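Alcohol dehydrogenase, zinc-containing (PDB 1VJ0) probably acts as a zinc-dependent oxidoreductase of the medium-chain alcohol dehydrogenase type and binds zinc ions at two separate sites. Local coordinates at residues A[52-57]-A[364-369]; A[76-81]-A[371-376]; A[56-61]-A[147-152]. All coordinates share one frame; numbering follows the deposited sequence.

Contact 1. Residues A[52-57]-A[364-369]; sequences AGVCGS and ELMESR
Met366, from the last turns of helix 359-368, folds its side chain over Val54, near the end of strand 45-54. Two kinds of approach are involved. Its CG lies against the methyl CG1 of Val54 at 3.8 Å, an apolar contact, while the terminal methyl CE rests 3.5 Å from the backbone O of Val54 and 4.0 Å from Gly56 N. Bends at chi2 (-64°) and chi3 (-70°) turn the thioether so that CE reaches the backbone where the strand passes into helix 56-62. Val54 and Met366 lie alongside each other, running opposite ways. Further out, Val54 also packs on Ala362 and Leu363 of the same helix and on Val374. Cys55, one of the zinc ligands, points away from helix 359-368; it occupies the N-cap of helix 56-62, where its SG accepts a weak bond from Ser57 N at 3.6 Å. The carbonyl that Met366 brushes also accepts a hydrogen bond from Lys373 NZ, which comes from a different direction. Across these segments the joint is van der Waals packing, methyl on methylene and methyl on backbone, fitted by shape: a bent thioether whose terminal methyl lies against the backbone on either side of Cys55.

Contact 2. Residues A[76-81]-A[371-376]; sequences GHEGAG and ALKVIL
The zinc site formed by Cys55, His77, Glu78 and Cys178 has its acidic ligand, Glu78, paired with Lys373 in a buried salt bridge. The backbones stay well apart, with 9.4 Å between Glu78 CA and Ile375 CA, because strand 45-54 runs between strands 78-86 and 374-377 and pairs antiparallel with both. The side chains span that gap, arriving from opposite directions. Lys373 NZ donates to Glu78 OE1 at 3.0 Å, and OE1 receives it on its syn lone pair, the side of OE2. The approach is bent at the donor: the angle CE-NZ···OE1 is about 83°, and CE itself comes to 3.1 Å from OE1, so the lysine end lies alongside the carboxylate oxygen instead of pointing straight at it. A second, weak bond to OE2 at 3.5 Å is less certain, since the position of that oxygen is not secure; OE2 is the atom turned to the zinc. Lys373 CG stands anti to the backbone N (chi1 -169°), and a bend at chi2 (81°) followed by an extended end carries NZ to this point. There it also donates to Val54 O on the intervening strand. Two acceptors thus hold the ammonium group, and its positive charge would be expected to offset part of the negative charge gathered around the metal. The Gly-His-Glu sequence, with its histidine and glutamate at the metal, is characteristic of the zinc signature of medium-chain alcohol dehydrogenases, and the site is consistent with the catalytic zinc centre of that family.

Contact 3. Residues A[56-61]-A[147-152]; sequences GSDVHM and GCYSSH
Behind the ligands of the Cys55-His77-Glu78-Cys178 zinc site lies a second shell, and in it Asp58 of helix 56-62 meets Tyr149 from the loop before strand 152-155. Tyr149 OH donates to Asp58 OD2 at 2.7 Å, a short bond between two buried side chains. The hydroxyl does not come in the plane of the carboxylate: it stands 44° out of it, above the group, while ring and carboxylate planes are 83° apart. Tyr149 OH also lies 3.3 Å from Asp58 CB, so it comes to OD2 from the CB side. The tyrosine and aspartate reach toward each other from opposite directions, and the 10.7 Å between Asp58 CA and Tyr149 CA is spanned mostly by the tyrosine side chain, with the aspartate reaching the rest. Asp58 CG lies beside its own backbone N (chi1 -65°), which turns the carboxylate back toward the start of the helix, where OD2 accepts a further bond from Cys55 N. One oxygen is thus gripped by two donors, one of them the backbone of a zinc ligand. A phenylalanine in place of Tyr149 would probably leave OD2 without one of its two donors and the carboxylate freer to turn beside the zinc ligands. Tyr149 is itself held in position by its surroundings: its side chain packs on Val54 and Leu363, and its backbone bonds to Met21 and Leu75. Tyr149 sits at the centre of an inverse gamma turn, whose weak closing bond runs from Ser150 N to Cys148 O at 2.8 Å, a tight bend projecting the phenol toward the second shell of a metal site.

The three contacts converge on one zinc site, their centres 8 to 9 Å apart. Contact 1 supplies Cys55, contact 2 supplies His77 and Glu78, and Cys178 completes the set; contact 3 stands behind them, with the side chain of Asp58 about 6 Å from the zinc. Strand 45-54 ties contacts 1 and 2 together, with a probable backbone hydrogen bond from Gly53 N to Glu78 O at 2.8 Å. Between contacts 1 and 3, which share Gly56 and Ser57, Val54 CG1 packs 3.4 Å from Tyr149 OH. In contacts 2 and 3, His77 CE1 lies 3.2 Å from Asp58 OD1, so the carboxylate also abuts a metal-binding imidazole.

Contact 1. Residues A[52-57]-A[364-369]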
loop_
_atom_site.group_PDB
_atom_site.type_symbol
_atom_site.label_atom_id
_atom_site.label_comp_id
_atom_site.label_asym_id
_atom_site.label_seq_id
_atom_site.Cartn_x
_atom_site.Cartn_y
_atom_site.Cartn_z
ATOM N N ALA A 52 5.949 -28.439 23.334
ATOM C CA ALA A 52 4.552 -28.172 23.067
ATOM C C ALA A 52 4.030 -27.063 23.943
ATOM O O ALA A 52 3.976 -27.202 25.183
ATOM C CB ALA A 52 3.699 -29.420 23.274
ATOM N N GLY A 53 3.616 -25.954 23.344
ATOM C CA GLY A 53 3.039 -24.877 24.125
ATOM C C GLY A 53 1.635 -25.194 24.571
ATOM O O GLY A 53 0.847 -25.761 23.814
ATOM N N VAL A 54 1.317 -24.826 25.794
ATOM C CA VAL A 54 -0.052 -24.851 26.293
ATOM C C VAL A 54 -0.619 -23.433 26.159
ATOM O O VAL A 54 -0.129 -22.495 26.796
ATOM C CB VAL A 54 -0.111 -25.376 27.731
ATOM C CG1 VAL A 54 -1.534 -25.452 28.233
ATOM C CG2 VAL A 54 0.503 -26.757 27.784
ATOM N N CYS A 55 -1.646 -23.307 25.317
ATOM C CA CYS A 55 -2.293 -22.037 25.004
ATOM C C CYS A 55 -3.528 -21.825 25.819
ATOM O O CYS A 55 -4.203 -22.762 26.217
ATOM C CB CYS A 55 -2.683 -21.987 23.526
ATOM S SG CYS A 55 -3.219 -20.325 23.067
ATOM N N GLY A 56 -3.861 -20.574 26.090
ATOM C CA GLY A 56 -5.059 -20.308 26.885
ATOM C C GLY A 56 -6.324 -20.811 26.218
ATOM O O GLY A 56 -7.301 -21.178 26.878
ATOM N N SER A 57 -6.320 -20.833 24.893
ATOM C CA SER A 57 -7.454 -21.400 24.153
ATOM C C SER A 57 -7.623 -22.939 24.335
ATOM O O SER A 57 -8.711 -23.496 24.084
ATOM C CB SER A 57 -7.336 -21.031 22.669
ATOM O OG SER A 57 -6.174 -21.628 22.108
ATOM N N GLU A 364 -4.624 -26.526 34.216
ATOM C CA GLU A 364 -5.026 -25.932 35.487
ATOM C C GLU A 364 -4.254 -24.621 35.750
ATOM O O GLU A 364 -4.857 -23.593 36.089
ATOM C CB GLU A 364 -4.832 -26.959 36.585
ATOM C CG GLU A 364 -5.122 -26.449 37.979
ATOM C CD GLU A 364 -4.483 -27.336 39.035
ATOM O OE1 GLU A 364 -4.942 -28.504 39.158
ATOM O OE2 GLU A 364 -3.503 -26.856 39.699
ATOM N N LEU A 365 -2.934 -24.662 35.553
ATOM C CA LEU A 365 -2.072 -23.500 35.757
ATOM C C LEU A 365 -2.427 -22.363 34.807
ATOM O O LEU A 365 -2.354 -21.196 35.158
ATOM C CB LEU A 365 -0.587 -23.870 35.555
ATOM C CG LEU A 365 0.066 -24.789 36.593
ATOM C CD1 LEU A 365 1.413 -25.287 36.182
ATOM C CD2 LEU A 365 0.169 -24.041 37.885
ATOM N N MET A 366 -2.746 -22.699 33.574
ATOM C CA MET A 366 -3.081 -21.680 32.595
ATOM C C MET A 366 -4.457 -21.112 32.909
ATOM O O MET A 366 -4.682 -19.928 32.753
ATOM C CB MET A 366 -3.050 -22.232 31.173
ATOM C CG MET A 366 -1.671 -22.585 30.662
ATOM S SD MET A 366 -0.650 -21.105 30.541
ATOM C CE MET A 366 -1.417 -20.258 29.188
ATOM N N GLU A 367 -5.369 -21.952 33.376
ATOM C CA GLU A 367 -6.714 -21.482 33.722
ATOM C C GLU A 367 -6.717 -20.616 34.990
ATOM O O GLU A 367 -7.383 -19.602 35.040
ATOM C CB GLU A 367 -7.658 -22.654 33.938
ATOM C CG GLU A 367 -9.106 -22.223 34.120
ATOM C CD GLU A 367 -10.039 -23.406 34.274
ATOM O OE1 GLU A 367 -9.664 -24.349 35.014
ATOM O OE2 GLU A 367 -11.138 -23.396 33.656
ATOM N N SER A 368 -6.001 -21.044 36.017
ATOM C CA SER A 368 -5.894 -20.263 37.252
ATOM C C SER A 368 -5.085 -18.983 37.087
ATOM O O SER A 368 -5.179 -18.094 37.921
ATOM C CB SER A 368 -5.223 -21.088 38.324
ATOM O OG SER A 368 -3.839 -21.128 38.079
ATOM N N ARG A 369 -4.279 -18.920 36.022
ATOM C CA ARG A 369 -3.331 -17.832 35.723
ATOM C C ARG A 369 -2.143 -17.792 36.671
ATOM O O ARG A 369 -1.419 -16.810 36.743
ATOM C CB ARG A 369 -4.018 -16.469 35.602
ATOM C CG ARG A 369 -5.041 -16.421 34.499
ATOM C CD ARG A 369 -5.628 -15.050 34.313
ATOM N NE ARG A 369 -5.862 -14.766 32.904
ATOM C CZ ARG A 369 -5.846 -13.548 32.335
ATOM N NH1 ARG A 369 -5.616 -12.428 33.049
ATOM N NH2 ARG A 369 -6.071 -13.456 31.025
#

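Contact 2. Residues A[76-81]-A[371-376]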
loop_
_atom_site.group_PDB
_atom_site.type_symbol
_atom_site.label_atom_id
_atom_site.label_comp_id
_atom_site.label_asym_id
_atom_site.label_seq_id
_atom_site.Cartn_x
_atom_site.Cartn_y
_atom_site.Cartn_z
ATOM N N GLY A 76 -3.100 -29.333 21.403
ATOM C CA GLY A 76 -1.751 -28.789 21.285
ATOM C C GLY A 76 -1.515 -28.363 19.855
ATOM O O GLY A 76 -1.327 -29.208 18.997
ATOM N N HIS A 77 -1.533 -27.062 19.602
ATOM C CA HIS A 77 -1.320 -26.524 18.251
ATOM C C HIS A 77 -0.034 -25.684 18.140
ATOM O O HIS A 77 0.202 -24.999 17.128
ATOM C CB HIS A 77 -2.555 -25.725 17.834
ATOM C CG HIS A 77 -2.921 -24.632 18.783
ATOM N ND1 HIS A 77 -3.805 -24.815 19.828
ATOM C CD2 HIS A 77 -2.536 -23.330 18.833
ATOM C CE1 HIS A 77 -3.926 -23.679 20.500
ATOM N NE2 HIS A 77 -3.163 -22.764 19.918
ATOM N N GLU A 78 0.775 -25.713 19.199
ATOM C CA GLU A 78 2.038 -24.991 19.268
ATOM C C GLU A 78 3.148 -26.056 19.503
ATOM O O GLU A 78 3.266 -26.620 20.610
ATOM C CB GLU A 78 2.002 -24.035 20.485
ATOM C CG GLU A 78 0.995 -22.866 20.406
ATOM C CD GLU A 78 0.778 -22.106 21.735
ATOM O OE1 GLU A 78 1.693 -21.867 22.568
ATOM O OE2 GLU A 78 -0.348 -21.738 21.965
ATOM N N GLY A 79 3.983 -26.280 18.488
ATOM C CA GLY A 79 4.977 -27.312 18.517
ATOM C C GLY A 79 6.300 -27.056 17.808
ATOM O O GLY A 79 6.391 -26.278 16.849
ATOM N N ALA A 80 7.337 -27.682 18.334
ATOM C CA ALA A 80 8.642 -27.760 17.663
ATOM C C ALA A 80 9.147 -29.142 17.881
ATOM O O ALA A 80 8.879 -29.756 18.918
ATOM C CB ALA A 80 9.603 -26.749 18.223
ATOM N N GLY A 81 9.871 -29.670 16.912
ATOM C CA GLY A 81 10.445 -30.990 17.086
ATOM C C GLY A 81 11.512 -31.402 16.065
ATOM O O GLY A 81 12.141 -30.580 15.404
ATOM N N ALA A 371 0.240 -19.629 35.805
ATOM C CA ALA A 371 1.246 -19.581 34.749
ATOM C C ALA A 371 0.884 -18.484 33.761
ATOM O O ALA A 371 -0.305 -18.221 33.520
ATOM C CB ALA A 371 1.340 -20.932 34.017
ATOM N N LEU A 372 1.916 -17.874 33.168
ATOM C CA LEU A 372 1.753 -16.994 32.026
ATOM C C LEU A 372 1.781 -17.851 30.746
ATOM O O LEU A 372 0.934 -17.692 29.871
ATOM C CB LEU A 372 2.857 -15.927 32.010
ATOM C CG LEU A 372 3.003 -14.931 30.861
ATOM C CD1 LEU A 372 1.737 -14.204 30.628
ATOM C CD2 LEU A 372 4.102 -13.904 31.153
ATOM N N LYS A 373 2.787 -18.724 30.654
ATOM C CA LYS A 373 2.901 -19.713 29.611
ATOM C C LYS A 373 3.572 -20.980 30.135
ATOM O O LYS A 373 4.611 -20.921 30.798
ATOM C CB LYS A 373 3.714 -19.141 28.417
ATOM C CG LYS A 373 3.663 -19.969 27.213
ATOM C CD LYS A 373 2.387 -19.693 26.470
ATOM C CE LYS A 373 2.123 -20.723 25.458
ATOM N NZ LYS A 373 0.747 -20.471 25.005
ATOM N N VAL A 374 2.943 -22.113 29.842
ATOM C CA VAL A 374 3.505 -23.433 30.119
ATOM C C VAL A 374 3.937 -24.101 28.832
ATOM O O VAL A 374 3.201 -24.091 27.842
ATOM C CB VAL A 374 2.483 -24.382 30.751
ATOM C CG1 VAL A 374 3.167 -25.748 31.106
ATOM C CG2 VAL A 374 1.834 -23.745 31.986
ATOM N N ILE A 375 5.104 -24.715 28.893
ATOM C CA ILE A 375 5.604 -25.633 27.888
ATOM C C ILE A 375 5.612 -27.083 28.399
ATOM O O ILE A 375 6.031 -27.372 29.524
ATOM C CB ILE A 375 7.040 -25.211 27.493
ATOM C CG1 ILE A 375 7.037 -23.766 26.987
ATOM C CG2 ILE A 375 7.628 -26.156 26.425
ATOM C CD1 ILE A 375 6.280 -23.507 25.705
ATOM N N LEU A 376 5.143 -28.010 27.563
ATOM C CA LEU A 376 5.164 -29.433 27.907
ATOM C C LEU A 376 6.300 -30.092 27.164
ATOM O O LEU A 376 6.601 -29.758 26.007
ATOM C CB LEU A 376 3.850 -30.134 27.528
ATOM C CG LEU A 376 2.591 -29.681 28.280
ATOM C CD1 LEU A 376 1.328 -30.230 27.657
ATOM C CD2 LEU A 376 2.696 -30.074 29.760
#

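Contact 3. Residues A[56-61]-A[147-152]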
loop_
_atom_site.group_PDB
_atom_site.type_symbol
_atom_site.label_atom_id
_atom_site.label_comp_id
_atom_site.label_asym_id
_atom_site.label_seq_id
_atom_site.Cartn_x
_atom_site.Cartn_y
_atom_site.Cartn_z
ATOM N N GLY A 56 -3.861 -20.574 26.090
ATOM C CA GLY A 56 -5.059 -20.308 26.885
ATOM C C GLY A 56 -6.324 -20.811 26.218
ATOM O O GLY A 56 -7.301 -21.178 26.878
ATOM N N SER A 57 -6.320 -20.833 24.893
ATOM C CA SER A 57 -7.454 -21.400 24.153
ATOM C C SER A 57 -7.623 -22.939 24.335
ATOM O O SER A 57 -8.711 -23.496 24.084
ATOM C CB SER A 57 -7.336 -21.031 22.669
ATOM O OG SER A 57 -6.174 -21.628 22.108
ATOM N N ASP A 58 -6.557 -23.624 24.764
ATOM C CA ASP A 58 -6.630 -25.055 25.058
ATOM C C ASP A 58 -7.607 -25.285 26.226
ATOM O O ASP A 58 -8.334 -26.273 26.235
ATOM C CB ASP A 58 -5.240 -25.642 25.356
ATOM C CG ASP A 58 -4.311 -25.596 24.172
ATOM O OD1 ASP A 58 -4.813 -25.473 23.022
ATOM O OD2 ASP A 58 -3.067 -25.757 24.278
ATOM N N VAL A 59 -7.633 -24.352 27.178
ATOM C CA VAL A 59 -8.535 -24.425 28.298
ATOM C C VAL A 59 -9.989 -24.393 27.850
ATOM O O VAL A 59 -10.788 -25.215 28.270
ATOM C CB VAL A 59 -8.267 -23.282 29.314
ATOM C CG1 VAL A 59 -9.348 -23.243 30.371
ATOM C CG2 VAL A 59 -6.877 -23.459 29.950
ATOM N N HIS A 60 -10.305 -23.464 26.973
ATOM C CA HIS A 60 -11.643 -23.344 26.458
ATOM C C HIS A 60 -12.081 -24.558 25.668
ATOM O O HIS A 60 -13.217 -25.010 25.816
ATOM C CB HIS A 60 -11.752 -22.053 25.658
ATOM C CG HIS A 60 -11.398 -20.857 26.489
ATOM N ND1 HIS A 60 -10.258 -20.104 26.269
ATOM C CD2 HIS A 60 -11.972 -20.353 27.608
ATOM C CE1 HIS A 60 -10.180 -19.155 27.188
ATOM N NE2 HIS A 60 -11.204 -19.289 28.016
ATOM N N MET A 61 -11.161 -25.109 24.892
ATOM C CA MET A 61 -11.424 -26.328 24.153
ATOM C C MET A 61 -11.657 -27.500 25.108
ATOM O O MET A 61 -12.602 -28.255 24.931
ATOM C CB MET A 61 -10.265 -26.618 23.191
ATOM C CG MET A 61 -10.111 -25.649 21.975
ATOM S SD MET A 61 -8.576 -26.071 21.112
ATOM C CE MET A 61 -7.780 -24.477 20.936
ATOM N N GLY A 147 -1.970 -33.635 17.001
ATOM C CA GLY A 147 -1.811 -32.569 17.968
ATOM C C GLY A 147 -0.474 -32.701 18.690
ATOM O O GLY A 147 0.163 -33.739 18.593
ATOM N N CYS A 148 -0.056 -31.638 19.387
ATOM C CA CYS A 148 1.275 -31.589 19.961
ATOM C C CYS A 148 1.402 -32.129 21.390
ATOM O O CYS A 148 2.523 -32.285 21.866
ATOM C CB CYS A 148 1.784 -30.146 19.929
ATOM S SG CYS A 148 1.971 -29.552 18.234
ATOM N N TYR A 149 0.269 -32.396 22.078
ATOM C CA TYR A 149 0.311 -33.019 23.408
ATOM C C TYR A 149 0.547 -34.527 23.225
ATOM O O TYR A 149 -0.287 -35.388 23.609
ATOM C CB TYR A 149 -0.987 -32.837 24.176
ATOM C CG TYR A 149 -1.395 -31.450 24.671
ATOM C CD1 TYR A 149 -0.837 -30.279 24.183
ATOM C CD2 TYR A 149 -2.390 -31.346 25.657
ATOM C CE1 TYR A 149 -1.296 -29.025 24.625
ATOM C CE2 TYR A 149 -2.844 -30.141 26.087
ATOM C CZ TYR A 149 -2.281 -28.976 25.583
ATOM O OH TYR A 149 -2.761 -27.775 26.022
ATOM N N SER A 150 1.740 -34.828 22.726
ATOM C CA SER A 150 2.074 -36.126 22.236
ATOM C C SER A 150 3.599 -36.209 22.121
ATOM O O SER A 150 4.325 -35.192 22.026
ATOM C CB SER A 150 1.418 -36.300 20.844
ATOM O OG SER A 150 1.687 -37.555 20.276
ATOM N N SER A 151 4.082 -37.429 22.109
ATOM C CA SER A 151 5.495 -37.730 21.908
ATOM C C SER A 151 5.860 -37.417 20.465
ATOM O O SER A 151 7.002 -37.003 20.198
ATOM C CB SER A 151 5.769 -39.214 22.229
ATOM O OG SER A 151 4.983 -40.085 21.403
ATOM N N HIS A 152 4.880 -37.594 19.577
ATOM C CA HIS A 152 5.064 -37.455 18.128
ATOM C C HIS A 152 3.857 -36.825 17.503
ATOM O O HIS A 152 2.732 -36.941 18.028
ATOM C CB HIS A 152 5.305 -38.835 17.478
ATOM C CG HIS A 152 6.565 -39.503 17.950
ATOM N ND1 HIS A 152 6.616 -40.243 19.112
ATOM C CD2 HIS A 152 7.811 -39.542 17.414
ATOM C CE1 HIS A 152 7.857 -40.676 19.299
ATOM N NE2 HIS A 152 8.607 -40.247 18.292
#